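PDB 4V1K: carbohydrate binding module from Ruminococcus flavefaciens, which probably binds plant cell-wall polysaccharide as a non-catalytic module of the family 9 glycoside hydrolase Cel9A in the cellulosome. Local coordinates for residues V14-S17 and E23-I26; K31-S36 and D125-K130; I35-K40 and Q103-G108; V44-S49 and I110-W115; G59-S64 and I90-P95. All blocks are in the same frame, centred on the assembly; numbering follows the deposited sequence. Where two conformers were deposited one is given.

Interaction 1 of 5, residues V14-S17 and E23-I26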
# COMPACT_ATOMS: atom_id res chain seq x y z
N VAL A 14 7.49 0.10 -11.72
CA VAL A 14 7.62 1.48 -11.25
C VAL A 14 9.06 1.98 -11.45
O VAL A 14 10.02 1.31 -11.09
CB VAL A 14 7.26 1.60 -9.77
CG1 VAL A 14 7.30 3.07 -9.29
CG2 VAL A 14 5.86 1.07 -9.51
N THR A 15 9.20 3.18 -12.03
CA THR A 15 10.50 3.87 -12.11
C THR A 15 10.36 5.11 -11.23
O THR A 15 9.66 6.06 -11.60
CB THR A 15 10.85 4.25 -13.56
OG1 THR A 15 10.90 3.06 -14.38
CG2 THR A 15 12.18 4.98 -13.64
N TYR A 16 10.97 5.09 -10.03
CA TYR A 16 10.76 6.17 -9.05
C TYR A 16 11.07 7.55 -9.63
O TYR A 16 10.30 8.51 -9.45
CB TYR A 16 11.58 5.90 -7.74
CG TYR A 16 11.67 7.11 -6.83
CD1 TYR A 16 10.59 7.52 -6.06
CD2 TYR A 16 12.80 7.91 -6.83
CE1 TYR A 16 10.67 8.67 -5.26
CE2 TYR A 16 12.88 9.05 -6.07
CZ TYR A 16 11.82 9.43 -5.29
OH TYR A 16 11.94 10.59 -4.54
N SER A 17 12.22 7.66 -10.30
CA SER A 17 12.66 8.97 -10.82
C SER A 17 11.76 9.50 -11.94
O SER A 17 11.79 10.72 -12.24
CB SER A 17 14.12 8.87 -11.31
OG SER A 17 14.23 7.91 -12.37
N GLU A 23 2.50 12.16 -8.52
CA GLU A 23 2.40 10.78 -8.96
C GLU A 23 3.06 9.81 -7.98
O GLU A 23 3.11 8.61 -8.27
CB GLU A 23 3.06 10.61 -10.34
CG GLU A 23 2.38 11.42 -11.43
CD GLU A 23 3.02 11.31 -12.80
OE1 GLU A 23 4.25 11.16 -12.93
OE2 GLU A 23 2.26 11.40 -13.78
N ARG A 24 3.52 10.28 -6.82
CA ARG A 24 4.33 9.41 -5.95
C ARG A 24 3.50 8.45 -5.08
O ARG A 24 4.05 7.67 -4.30
CB ARG A 24 5.30 10.23 -5.10
CG ARG A 24 6.45 10.80 -5.92
CD ARG A 24 7.45 11.55 -5.09
NE ARG A 24 8.60 11.96 -5.87
CZ ARG A 24 9.07 13.20 -5.92
NH1 ARG A 24 8.45 14.21 -5.26
NH2 ARG A 24 10.16 13.43 -6.65
N MSE A 25 2.18 8.51 -5.18
CA MSE A 25 1.33 7.46 -4.56
C MSE A 25 0.70 6.59 -5.64
O MSE A 25 0.05 7.09 -6.58
CB MSE A 25 0.23 8.04 -3.67
CG MSE A 25 0.78 8.94 -2.57
SE MSE A 25 -0.42 9.29 -1.08
CE MSE A 25 0.00 7.73 0.01
N ILE A 26 0.88 5.30 -5.50
CA ILE A 26 0.33 4.33 -6.46
C ILE A 26 -0.90 3.67 -5.85
O ILE A 26 -0.86 3.10 -4.75
CB ILE A 26 1.35 3.29 -6.88
CG1 ILE A 26 2.55 4.00 -7.51
CG2 ILE A 26 0.70 2.32 -7.86
CD1 ILE A 26 3.86 3.25 -7.38
O HOH W 1 10.11 10.96 -8.24
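Val14 and Ile26 face each other from strands 5-15 and 25-29 with their CA atoms 9.2 Å apart, and the backbones draw in to 7.8 Å between the CA atoms of Tyr16 and Arg24. The two aliphatic side chains meet tip to tip, Val14 CG2 lying 3.6 Å from Ile26 CD1 in one of the isoleucine's two conformers. Beta-branched residues suit extended strand backbones, and their methyls meet in the buried interior. With CG anti to the backbone N (chi1 167°), Tyr16 carries its ring towards the arginine, and Tyr16 OH stands 3.8 Å from Arg24 NE. Ring and guanidinium planes are 24° apart, a slant rather than a stack. A water bridges the backbone carbonyl and the guanidinium: it donates to Tyr16 O at 2.7 Å and accepts from Arg24 NH2 at 2.9 Å. Tyr16 OH makes a weak hydrogen bond to Trp115 O. A leucine in place of Tyr16 would probably leave Trp115 O without this weak partner and the arginine without its slanting ring. The contact joins the ends of strands from the two sheets of a beta-sandwich, the fold common among carbohydrate-binding modules, apolar half inside and hydrated half at the margin.

Interaction 2 of 5, residues K31-S36 and D125-K130; sequences KDFGIS and DSVVLK
This is apolar packing of a loop against a sheet: Phe33 and Ile35, from the connection between strands 25-29 and 41-49, lie on the inward side of strand 121-131, where Val127 and Leu129 receive them. Phe33 does most of the work. Its CG is anti to the carbonyl carbon (chi1 -67°), which sends the ring towards the strand, and the ring crosses the leucine at about a right angle. Leu129 CD1 sits over one face, 3.8 Å from the ring centroid and 17° off the normal, a CH-pi contact. The branch carbon closes in beside it, Leu129 CG being 3.6 Å from Phe33 CE2. Val127 meets the same ring at its edge, with CG1 near the ring plane and 3.8 Å from Phe33 CZ; the carbonyl Val127 O also lies at that edge, 3.5 Å from Phe33 CE2. One flat residue thus fills the step between two successive inward-pointing residues of the strand, which a leucine and a valine line with apolar side chains. Ile35 adds a lighter touch, its CD1 4.1 Å from Leu129 CD1. Between the two apolar residues, Gly34 takes a positive phi (87°) that suits glycine, since a side chain would press on the preceding carbonyl oxygen. Ile8 of strand 5-15 packs on both Phe33 and Val127, while Val44 touches Leu129 from strand 41-49. Alternation along the strand turns Val128 away from the loop. The connection between strands 25-29 and 41-49 thereby packs Phe33 on the inner face of the four-stranded sheet of the beta-sandwich.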
# COMPACT_ATOMS: atom_id res chain seq x y z
N LYS A 31 -11.99 -2.89 -4.68
CA LYS A 31 -12.83 -3.84 -5.39
C LYS A 31 -12.00 -4.93 -6.12
O LYS A 31 -12.51 -6.05 -6.35
CB LYS A 31 -13.79 -3.12 -6.35
CG LYS A 31 -13.13 -2.43 -7.51
CD LYS A 31 -14.16 -1.94 -8.52
CE LYS A 31 -13.60 -0.81 -9.39
NZ LYS A 31 -14.68 -0.18 -10.21
N ASP A 32 -10.73 -4.63 -6.44
CA ASP A 32 -9.87 -5.61 -7.11
C ASP A 32 -9.53 -6.80 -6.20
O ASP A 32 -9.20 -7.89 -6.71
CB ASP A 32 -8.56 -4.99 -7.59
CG ASP A 32 -8.74 -3.99 -8.78
OD1 ASP A 32 -9.85 -3.70 -9.21
OD2 ASP A 32 -7.71 -3.50 -9.27
N PHE A 33 -9.63 -6.59 -4.88
CA PHE A 33 -9.33 -7.66 -3.92
C PHE A 33 -10.52 -8.59 -3.65
O PHE A 33 -10.32 -9.73 -3.28
CB PHE A 33 -8.92 -7.07 -2.57
CG PHE A 33 -7.60 -6.33 -2.59
CD1 PHE A 33 -7.53 -5.00 -3.00
CD2 PHE A 33 -6.43 -6.95 -2.17
CE1 PHE A 33 -6.33 -4.31 -3.03
CE2 PHE A 33 -5.23 -6.26 -2.16
CZ PHE A 33 -5.17 -4.95 -2.60
N GLY A 34 -11.74 -8.08 -3.77
CA GLY A 34 -12.94 -8.86 -3.46
C GLY A 34 -13.36 -8.84 -2.00
O GLY A 34 -14.16 -9.67 -1.58
N ILE A 35 -12.80 -7.89 -1.25
CA ILE A 35 -13.09 -7.67 0.18
C ILE A 35 -14.53 -7.24 0.45
O ILE A 35 -15.08 -6.41 -0.29
CB ILE A 35 -12.05 -6.69 0.81
CG1 ILE A 35 -12.24 -6.56 2.32
CG2 ILE A 35 -12.08 -5.31 0.17
CD1 ILE A 35 -11.06 -5.92 3.02
N SER A 36 -15.12 -7.80 1.51
CA SER A 36 -16.45 -7.41 1.98
C SER A 36 -16.35 -6.23 2.97
O SER A 36 -15.36 -6.08 3.70
CB SER A 36 -17.12 -8.60 2.71
OG SER A 36 -18.27 -8.20 3.45
N ASP A 125 5.03 -6.85 -7.11
CA ASP A 125 4.60 -8.20 -7.45
C ASP A 125 3.25 -8.58 -6.86
O ASP A 125 2.44 -9.25 -7.53
CB ASP A 125 5.66 -9.21 -7.02
CG ASP A 125 6.99 -9.02 -7.75
OD1 ASP A 125 7.01 -8.86 -8.99
OD2 ASP A 125 8.03 -9.08 -7.08
N SER A 126 3.02 -8.18 -5.60
CA SER A 126 1.74 -8.41 -4.97
C SER A 126 1.42 -7.38 -3.88
O SER A 126 2.34 -6.76 -3.35
CB SER A 126 1.65 -9.84 -4.42
OG SER A 126 2.62 -10.09 -3.42
N VAL A 127 0.13 -7.22 -3.60
CA VAL A 127 -0.36 -6.44 -2.48
C VAL A 127 -1.30 -7.37 -1.70
O VAL A 127 -2.16 -8.03 -2.29
CB VAL A 127 -1.08 -5.14 -2.91
CG1 VAL A 127 -1.51 -4.36 -1.67
CG2 VAL A 127 -0.19 -4.30 -3.83
N VAL A 128 -1.09 -7.44 -0.38
CA VAL A 128 -1.80 -8.35 0.51
C VAL A 128 -2.52 -7.57 1.61
O VAL A 128 -1.92 -6.72 2.25
CB VAL A 128 -0.84 -9.38 1.16
CG1 VAL A 128 -1.60 -10.39 2.00
CG2 VAL A 128 -0.08 -10.13 0.08
N LEU A 129 -3.81 -7.87 1.79
CA LEU A 129 -4.58 -7.36 2.92
C LEU A 129 -4.74 -8.49 3.93
O LEU A 129 -5.19 -9.60 3.58
CB LEU A 129 -5.95 -6.86 2.46
CG LEU A 129 -6.01 -5.85 1.32
CD1 LEU A 129 -7.48 -5.49 1.02
CD2 LEU A 129 -5.22 -4.60 1.65
N LYS A 130 -4.32 -8.25 5.16
CA LYS A 130 -4.59 -9.17 6.28
C LYS A 130 -5.75 -8.63 7.11
O LYS A 130 -5.84 -7.43 7.35
CB LYS A 130 -3.33 -9.30 7.16
CG LYS A 130 -2.08 -9.83 6.44
CD LYS A 130 -0.94 -10.09 7.42
CE LYS A 130 0.26 -10.73 6.72
NZ LYS A 130 1.28 -11.25 7.68

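Interaction 3 of 5, residues I35-K40 and Q103-G108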
# COMPACT_ATOMS: atom_id res chain seq x y z
N ILE A 35 -12.80 -7.89 -1.25
CA ILE A 35 -13.09 -7.67 0.18
C ILE A 35 -14.53 -7.24 0.45
O ILE A 35 -15.08 -6.41 -0.29
CB ILE A 35 -12.05 -6.69 0.81
CG1 ILE A 35 -12.24 -6.56 2.32
CG2 ILE A 35 -12.08 -5.31 0.17
CD1 ILE A 35 -11.06 -5.92 3.02
N SER A 36 -15.12 -7.80 1.51
CA SER A 36 -16.45 -7.41 1.98
C SER A 36 -16.35 -6.23 2.97
O SER A 36 -15.36 -6.08 3.70
CB SER A 36 -17.12 -8.60 2.71
OG SER A 36 -18.27 -8.20 3.45
N SER A 37 -17.38 -5.42 3.02
CA SER A 37 -17.41 -4.30 3.95
C SER A 37 -17.57 -4.77 5.42
O SER A 37 -17.40 -3.98 6.33
CB SER A 37 -18.50 -3.31 3.56
OG SER A 37 -19.78 -3.89 3.65
N SER A 38 -17.86 -6.05 5.64
CA SER A 38 -17.89 -6.60 7.02
C SER A 38 -16.49 -6.82 7.61
O SER A 38 -16.34 -6.98 8.81
CB SER A 38 -18.65 -7.93 7.06
OG SER A 38 -17.97 -8.94 6.34
N GLU A 39 -15.48 -6.81 6.75
CA GLU A 39 -14.12 -7.20 7.14
C GLU A 39 -13.26 -6.00 7.59
O GLU A 39 -13.41 -4.92 7.05
CB GLU A 39 -13.50 -8.04 5.99
CG GLU A 39 -14.31 -9.33 5.80
CD GLU A 39 -13.94 -10.15 4.62
OE1 GLU A 39 -13.80 -9.61 3.49
OE2 GLU A 39 -13.85 -11.37 4.81
N LYS A 40 -12.40 -6.20 8.61
CA LYS A 40 -11.51 -5.16 9.17
C LYS A 40 -10.05 -5.45 8.77
O LYS A 40 -9.55 -6.53 9.09
CB LYS A 40 -11.62 -5.20 10.70
CG LYS A 40 -11.02 -4.02 11.47
CD LYS A 40 -12.06 -2.94 11.78
CE LYS A 40 -12.12 -2.58 13.26
NZ LYS A 40 -11.03 -1.67 13.75
N GLN A 103 -12.88 2.83 3.63
CA GLN A 103 -13.96 2.75 2.65
C GLN A 103 -13.53 1.82 1.52
O GLN A 103 -12.71 2.18 0.67
CB GLN A 103 -14.31 4.14 2.10
CG GLN A 103 -15.33 4.11 0.97
CD GLN A 103 -16.67 3.53 1.40
OE1 GLN A 103 -16.79 2.33 1.59
NE2 GLN A 103 -17.70 4.39 1.50
N THR A 104 -14.05 0.60 1.53
CA THR A 104 -13.78 -0.36 0.45
C THR A 104 -14.75 -0.28 -0.72
O THR A 104 -14.50 -0.87 -1.80
CB THR A 104 -13.80 -1.82 0.97
OG1 THR A 104 -15.09 -2.15 1.50
CG2 THR A 104 -12.74 -2.03 2.02
N GLN A 105 -15.84 0.46 -0.54
CA GLN A 105 -16.90 0.57 -1.55
C GLN A 105 -16.77 1.85 -2.39
O GLN A 105 -15.99 2.76 -2.06
CB GLN A 105 -18.25 0.62 -0.83
CG GLN A 105 -18.48 -0.53 0.16
CD GLN A 105 -19.89 -0.56 0.71
OE1 GLN A 105 -20.85 -0.66 -0.03
NE2 GLN A 105 -20.02 -0.48 2.03
N TYR A 106 -17.55 1.90 -3.47
CA TYR A 106 -17.75 3.14 -4.25
C TYR A 106 -16.43 3.70 -4.83
O TYR A 106 -16.28 4.89 -5.04
CB TYR A 106 -18.54 4.21 -3.42
CG TYR A 106 -19.78 3.60 -2.82
CD1 TYR A 106 -20.78 3.07 -3.65
CD2 TYR A 106 -19.98 3.54 -1.43
CE1 TYR A 106 -21.91 2.45 -3.13
CE2 TYR A 106 -21.13 2.95 -0.90
CZ TYR A 106 -22.09 2.40 -1.74
OH TYR A 106 -23.23 1.75 -1.23
N GLY A 107 -15.51 2.78 -5.16
CA GLY A 107 -14.23 3.11 -5.77
C GLY A 107 -13.09 3.40 -4.78
O GLY A 107 -12.03 3.88 -5.19
N GLY A 108 -13.31 3.17 -3.47
CA GLY A 108 -12.26 3.37 -2.49
C GLY A 108 -10.96 2.67 -2.87
O GLY A 108 -10.99 1.56 -3.44
O HOH W 2 -16.46 -3.93 -0.12
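Thr104 OG1 and Ile35 O are joined through one water, 2.8 Å from each of these oxygens, and it donates to the carbonyl; this bridge links the two loops without a direct polar bond. Thr104 turns its two branches to different tasks. OG1 lies between the backbone N and the carbonyl carbon (chi1 61°), where it meets the water, while Thr104 CG2 packs 3.8 Å from Ile35 CG2, the side chains crossing at about a right angle. A threonine suits such a margin because one small residue offers both a hydroxyl and a methyl. Each segment holds a turn at one end of the beta-sandwich: residues 36-39 form a type I turn before strand 41-49, and residues 105-108 a type I' turn leading into strand 109-114. Side chains brace both turns. Ser36 N donates to Glu39 OE1 at 3.0 Å, meeting the carboxylate on its anti side, and Tyr6 OH bonds the same oxygen. Gln105 N reaches Gln103 OE1 at 3.0 Å from above the carbonyl plane, 43° out of it. Towards the solvent the contact is lighter: Gln105, its chain extended beyond CG, brings NE2 to 3.6 Å from Ser37 CB.

Interaction 4 of 5, residues V44-S49 and I110-W115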
# COMPACT_ATOMS: atom_id res chain seq x y z
N VAL A 44 -1.37 -4.17 5.79
CA VAL A 44 -1.15 -4.17 4.34
C VAL A 44 0.31 -4.50 4.06
O VAL A 44 1.19 -3.92 4.68
CB VAL A 44 -1.49 -2.81 3.72
CG1 VAL A 44 -1.36 -2.85 2.20
CG2 VAL A 44 -2.90 -2.40 4.07
N GLN A 45 0.56 -5.44 3.15
CA GLN A 45 1.91 -5.80 2.74
C GLN A 45 2.07 -5.60 1.23
O GLN A 45 1.19 -6.00 0.45
CB GLN A 45 2.23 -7.25 3.09
CG GLN A 45 2.26 -7.49 4.58
CD GLN A 45 2.77 -8.87 4.96
OE1 GLN A 45 2.55 -9.83 4.23
NE2 GLN A 45 3.45 -8.97 6.11
N VAL A 46 3.17 -4.95 0.85
CA VAL A 46 3.51 -4.73 -0.56
C VAL A 46 4.82 -5.50 -0.81
O VAL A 46 5.87 -5.20 -0.23
CB VAL A 46 3.63 -3.25 -0.89
CG1 VAL A 46 4.02 -3.08 -2.35
CG2 VAL A 46 2.30 -2.53 -0.58
N ASN A 47 4.75 -6.49 -1.70
CA ASN A 47 5.89 -7.33 -2.07
C ASN A 47 6.51 -6.81 -3.34
O ASN A 47 5.83 -6.72 -4.38
CB ASN A 47 5.46 -8.79 -2.19
CG ASN A 47 4.94 -9.33 -0.88
OD1 ASN A 47 5.69 -9.43 0.08
ND2 ASN A 47 3.66 -9.63 -0.83
N ILE A 48 7.79 -6.46 -3.26
CA ILE A 48 8.48 -5.87 -4.40
C ILE A 48 9.74 -6.62 -4.76
O ILE A 48 10.32 -7.32 -3.93
CB ILE A 48 8.82 -4.37 -4.17
CG1 ILE A 48 9.83 -4.16 -3.04
CG2 ILE A 48 7.57 -3.55 -3.90
CD1 ILE A 48 10.37 -2.73 -2.94
N SER A 49 10.16 -6.46 -6.01
CA SER A 49 11.38 -7.07 -6.51
C SER A 49 12.08 -6.19 -7.54
O SER A 49 11.47 -5.27 -8.11
CB SER A 49 11.08 -8.47 -7.06
OG SER A 49 10.32 -8.44 -8.25
N ILE A 110 -6.60 1.83 -1.66
CA ILE A 110 -5.39 1.85 -0.87
C ILE A 110 -4.28 2.44 -1.74
O ILE A 110 -4.15 2.10 -2.93
CB ILE A 110 -5.04 0.43 -0.32
CG1 ILE A 110 -3.80 0.45 0.58
CG2 ILE A 110 -4.81 -0.60 -1.44
CD1 ILE A 110 -4.01 1.12 1.90
N LYS A 111 -3.50 3.35 -1.15
CA LYS A 111 -2.43 4.07 -1.87
C LYS A 111 -1.06 3.82 -1.21
O LYS A 111 -0.91 3.97 0.01
CB LYS A 111 -2.75 5.57 -1.95
CG LYS A 111 -4.06 5.87 -2.68
CD LYS A 111 -3.92 6.95 -3.72
CE LYS A 111 -5.26 7.28 -4.33
NZ LYS A 111 -5.10 7.51 -5.79
N PHE A 112 -0.10 3.42 -2.04
CA PHE A 112 1.28 3.09 -1.64
C PHE A 112 2.17 4.25 -2.06
O PHE A 112 2.42 4.46 -3.26
CB PHE A 112 1.69 1.78 -2.32
CG PHE A 112 3.14 1.40 -2.18
CD1 PHE A 112 3.71 1.20 -0.93
CD2 PHE A 112 3.92 1.16 -3.31
CE1 PHE A 112 5.04 0.80 -0.81
CE2 PHE A 112 5.24 0.78 -3.19
CZ PHE A 112 5.79 0.59 -1.95
N GLY A 113 2.59 5.04 -1.09
CA GLY A 113 3.41 6.22 -1.33
C GLY A 113 4.89 5.86 -1.30
O GLY A 113 5.38 5.20 -0.36
N VAL A 114 5.62 6.30 -2.33
CA VAL A 114 7.06 6.10 -2.41
C VAL A 114 7.75 7.46 -2.38
O VAL A 114 7.80 8.17 -3.40
CB VAL A 114 7.48 5.31 -3.69
CG1 VAL A 114 8.97 4.98 -3.65
CG2 VAL A 114 6.69 4.02 -3.82
N TRP A 115 8.26 7.85 -1.22
CA TRP A 115 8.97 9.14 -1.12
C TRP A 115 10.43 9.04 -1.59
O TRP A 115 10.99 10.02 -2.10
CB TRP A 115 8.92 9.66 0.32
CG TRP A 115 7.56 9.82 1.00
CD1 TRP A 115 7.37 9.94 2.36
CD2 TRP A 115 6.25 9.89 0.41
NE1 TRP A 115 6.04 10.07 2.65
CE2 TRP A 115 5.33 10.04 1.48
CE3 TRP A 115 5.74 9.80 -0.91
CZ2 TRP A 115 3.93 10.16 1.28
CZ3 TRP A 115 4.36 9.92 -1.10
CH2 TRP A 115 3.47 10.08 -0.00
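Ile110 opens residues 110-115 by pointing into the core at Val44, with its CD1 4.3 Å from Val44 CG2. This is a loose methyl-to-methyl contact between strands 109-114 and 41-49, and Tyr30 packs on the isoleucine from a loop. Lys111 turns the other way, as alternation along a strand requires, and takes its amino group to a salt bridge with Glu109. Phe112 comes back to the inside and carries the contact. Its CG is anti to the backbone N (chi1 171°), which lays the ring across the two methyls of Val46. Val46 CG1 stands over the centre of one face, 4.1 Å from the centroid and 11° off the normal, a CH-pi contact; Val46 CG2 lies over the same ring, nearest Phe112 CD1 at 4.0 Å. A valine serves well, since its forked end gives a flat ring two methyls to lie against. The rings of Tyr57 and Phe61 also meet that of Phe112. Gly113 follows with no side chain, and a CB there would collide with Trp115 CH2. Val114 packs on Tyr16. The chain then turns a corner, and Trp115 NE1 bonds Gln60 OE1. Inward residues of two strands in separate sheets, meeting through side chains alone across 8.2 Å between the CA atoms of Val46 and Phe112, are the hallmark of a beta-sandwich core.

Interaction 5 of 5, residues G59-S64 and I90-P95; sequences GQFGTS and ITWKVP
Phe61 and Trp92 overlie each other in the core, offset and running in opposing senses. Their torsions differ: Phe61 has CG anti to the carbonyl carbon (chi1 -69°), whereas Trp92 has CG anti to the backbone N, and from facing strands the two choices bring the ring planes to within 15° of parallel. The phenyl and the five-membered ring are nevertheless offset so far, with centroids 5.2 Å from each other, that little of one lies over the other. One face of each ring is covered instead by the other residue's CB. Phe61 CB lies over the indole, 3.8 Å from the centroid of its six-membered ring, and Trp92 CB lies over the phenyl ring at 3.9 Å from its centroid. These reciprocal CH-pi contacts are close, Phe61 CB being 3.4 Å from Trp92 CE3. Large flat rings suit the space between two sheets because they present broad faces to such CH groups. On the other face of the indole sits Val94 CG2. In one of its two conformers Ile90 sets CG2 at the phenyl edge, and Thr63 puts a methyl near the indole plane. The polar end of Thr63 is occupied as well, since OG1 donates to Ser64 O at 2.9 Å and bonds Tyr30 OH. An alanine in place of Phe61 would keep the CB over the indole but is likely to leave one side of Trp92 CB uncovered. Segments 59-64 and 90-93 cross at -51°, their axes 8.5 Å apart, strands of two sheets facing each other across a beta-sandwich core.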
# COMPACT_ATOMS: atom_id res chain seq x y z
N GLY A 59 8.50 5.87 2.77
CA GLY A 59 7.17 6.23 2.25
C GLY A 59 6.08 6.11 3.29
O GLY A 59 6.36 6.02 4.46
N GLN A 60 4.84 6.17 2.83
CA GLN A 60 3.66 6.17 3.69
C GLN A 60 2.52 5.59 2.90
O GLN A 60 2.49 5.70 1.67
CB GLN A 60 3.23 7.61 4.06
CG GLN A 60 3.89 8.22 5.22
CD GLN A 60 3.49 9.63 5.46
OE1 GLN A 60 4.04 10.51 4.84
NE2 GLN A 60 2.59 9.87 6.41
N PHE A 61 1.56 5.02 3.63
CA PHE A 61 0.30 4.54 3.04
C PHE A 61 -0.83 5.52 3.31
O PHE A 61 -0.88 6.18 4.36
CB PHE A 61 -0.10 3.16 3.56
CG PHE A 61 0.80 2.03 3.11
CD1 PHE A 61 2.10 1.91 3.58
CD2 PHE A 61 0.34 1.09 2.23
CE1 PHE A 61 2.91 0.87 3.17
CE2 PHE A 61 1.14 0.03 1.83
CZ PHE A 61 2.44 -0.08 2.30
N GLY A 62 -1.76 5.59 2.35
CA GLY A 62 -3.02 6.29 2.55
C GLY A 62 -4.21 5.44 2.12
O GLY A 62 -4.05 4.49 1.35
N THR A 63 -5.39 5.81 2.58
CA THR A 63 -6.61 5.08 2.23
C THR A 63 -7.83 5.99 2.17
O THR A 63 -7.98 6.95 2.96
CB THR A 63 -6.87 3.91 3.22
OG1 THR A 63 -8.06 3.18 2.87
CG2 THR A 63 -7.00 4.43 4.66
N SER A 64 -8.74 5.65 1.26
CA SER A 64 -10.09 6.16 1.32
C SER A 64 -10.74 5.78 2.68
O SER A 64 -10.53 4.67 3.16
CB SER A 64 -10.96 5.59 0.19
OG SER A 64 -10.43 5.94 -1.08
N ILE A 90 7.25 -4.56 2.21
CA ILE A 90 6.98 -3.37 3.00
C ILE A 90 5.63 -3.58 3.69
O ILE A 90 4.63 -3.87 3.04
CB ILE A 90 6.94 -2.13 2.12
CG1 ILE A 90 8.30 -1.89 1.46
CG2 ILE A 90 6.52 -0.92 2.93
CD1 ILE A 90 8.20 -1.30 0.08
N THR A 91 5.63 -3.46 5.00
CA THR A 91 4.47 -3.74 5.84
C THR A 91 3.96 -2.46 6.53
O THR A 91 4.76 -1.73 7.18
CB THR A 91 4.84 -4.79 6.91
OG1 THR A 91 5.29 -5.98 6.26
CG2 THR A 91 3.64 -5.11 7.79
N TRP A 92 2.64 -2.24 6.42
CA TRP A 92 1.92 -1.24 7.23
C TRP A 92 0.95 -1.90 8.20
O TRP A 92 0.02 -2.56 7.79
CB TRP A 92 1.16 -0.30 6.31
CG TRP A 92 0.40 0.80 7.01
CD1 TRP A 92 0.79 1.48 8.12
CD2 TRP A 92 -0.88 1.34 6.64
NE1 TRP A 92 -0.14 2.41 8.46
CE2 TRP A 92 -1.18 2.35 7.59
CE3 TRP A 92 -1.79 1.08 5.61
CZ2 TRP A 92 -2.35 3.11 7.54
CZ3 TRP A 92 -2.98 1.84 5.56
CH2 TRP A 92 -3.24 2.84 6.52
N LYS A 93 1.20 -1.73 9.50
CA LYS A 93 0.27 -2.16 10.54
C LYS A 93 -0.76 -1.05 10.71
O LYS A 93 -0.43 0.08 11.10
CB LYS A 93 1.02 -2.47 11.86
CG LYS A 93 2.10 -3.54 11.66
CD LYS A 93 2.73 -4.07 12.92
CE LYS A 93 3.58 -5.29 12.57
NZ LYS A 93 4.25 -5.89 13.75
N VAL A 94 -2.01 -1.35 10.33
CA VAL A 94 -3.04 -0.34 10.25
C VAL A 94 -3.56 0.01 11.65
O VAL A 94 -4.00 -0.87 12.37
CB VAL A 94 -4.20 -0.81 9.36
CG1 VAL A 94 -5.23 0.29 9.20
CG2 VAL A 94 -3.69 -1.22 7.97
N PRO A 95 -3.52 1.30 12.04
CA PRO A 95 -4.07 1.66 13.34
C PRO A 95 -5.58 1.39 13.44
O PRO A 95 -6.30 1.55 12.45
CB PRO A 95 -3.81 3.17 13.45
CG PRO A 95 -2.91 3.55 12.38
CD PRO A 95 -2.98 2.48 11.33

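How the interactions relate
Interactions 4 and 5 form the middle of the core, and both join the four-stranded sheet to the other through apolar and aromatic side chains; their strands are neighbours in both sheets, with Val44 O bonded to Trp92 N and Lys111 N to Gly62 O. Interaction 2 is also buried and apolar, but a loop replaces one of the strands. Interaction 1, largely buried, lies on the other side of the chain's centre from it, mixing an apolar pair with a water-bridged one, and touches interaction 4 through Ile26 O and Phe112 N. Interaction 3 is the surface contact: it shares Ile35 with interaction 2, and one water supplements light packing.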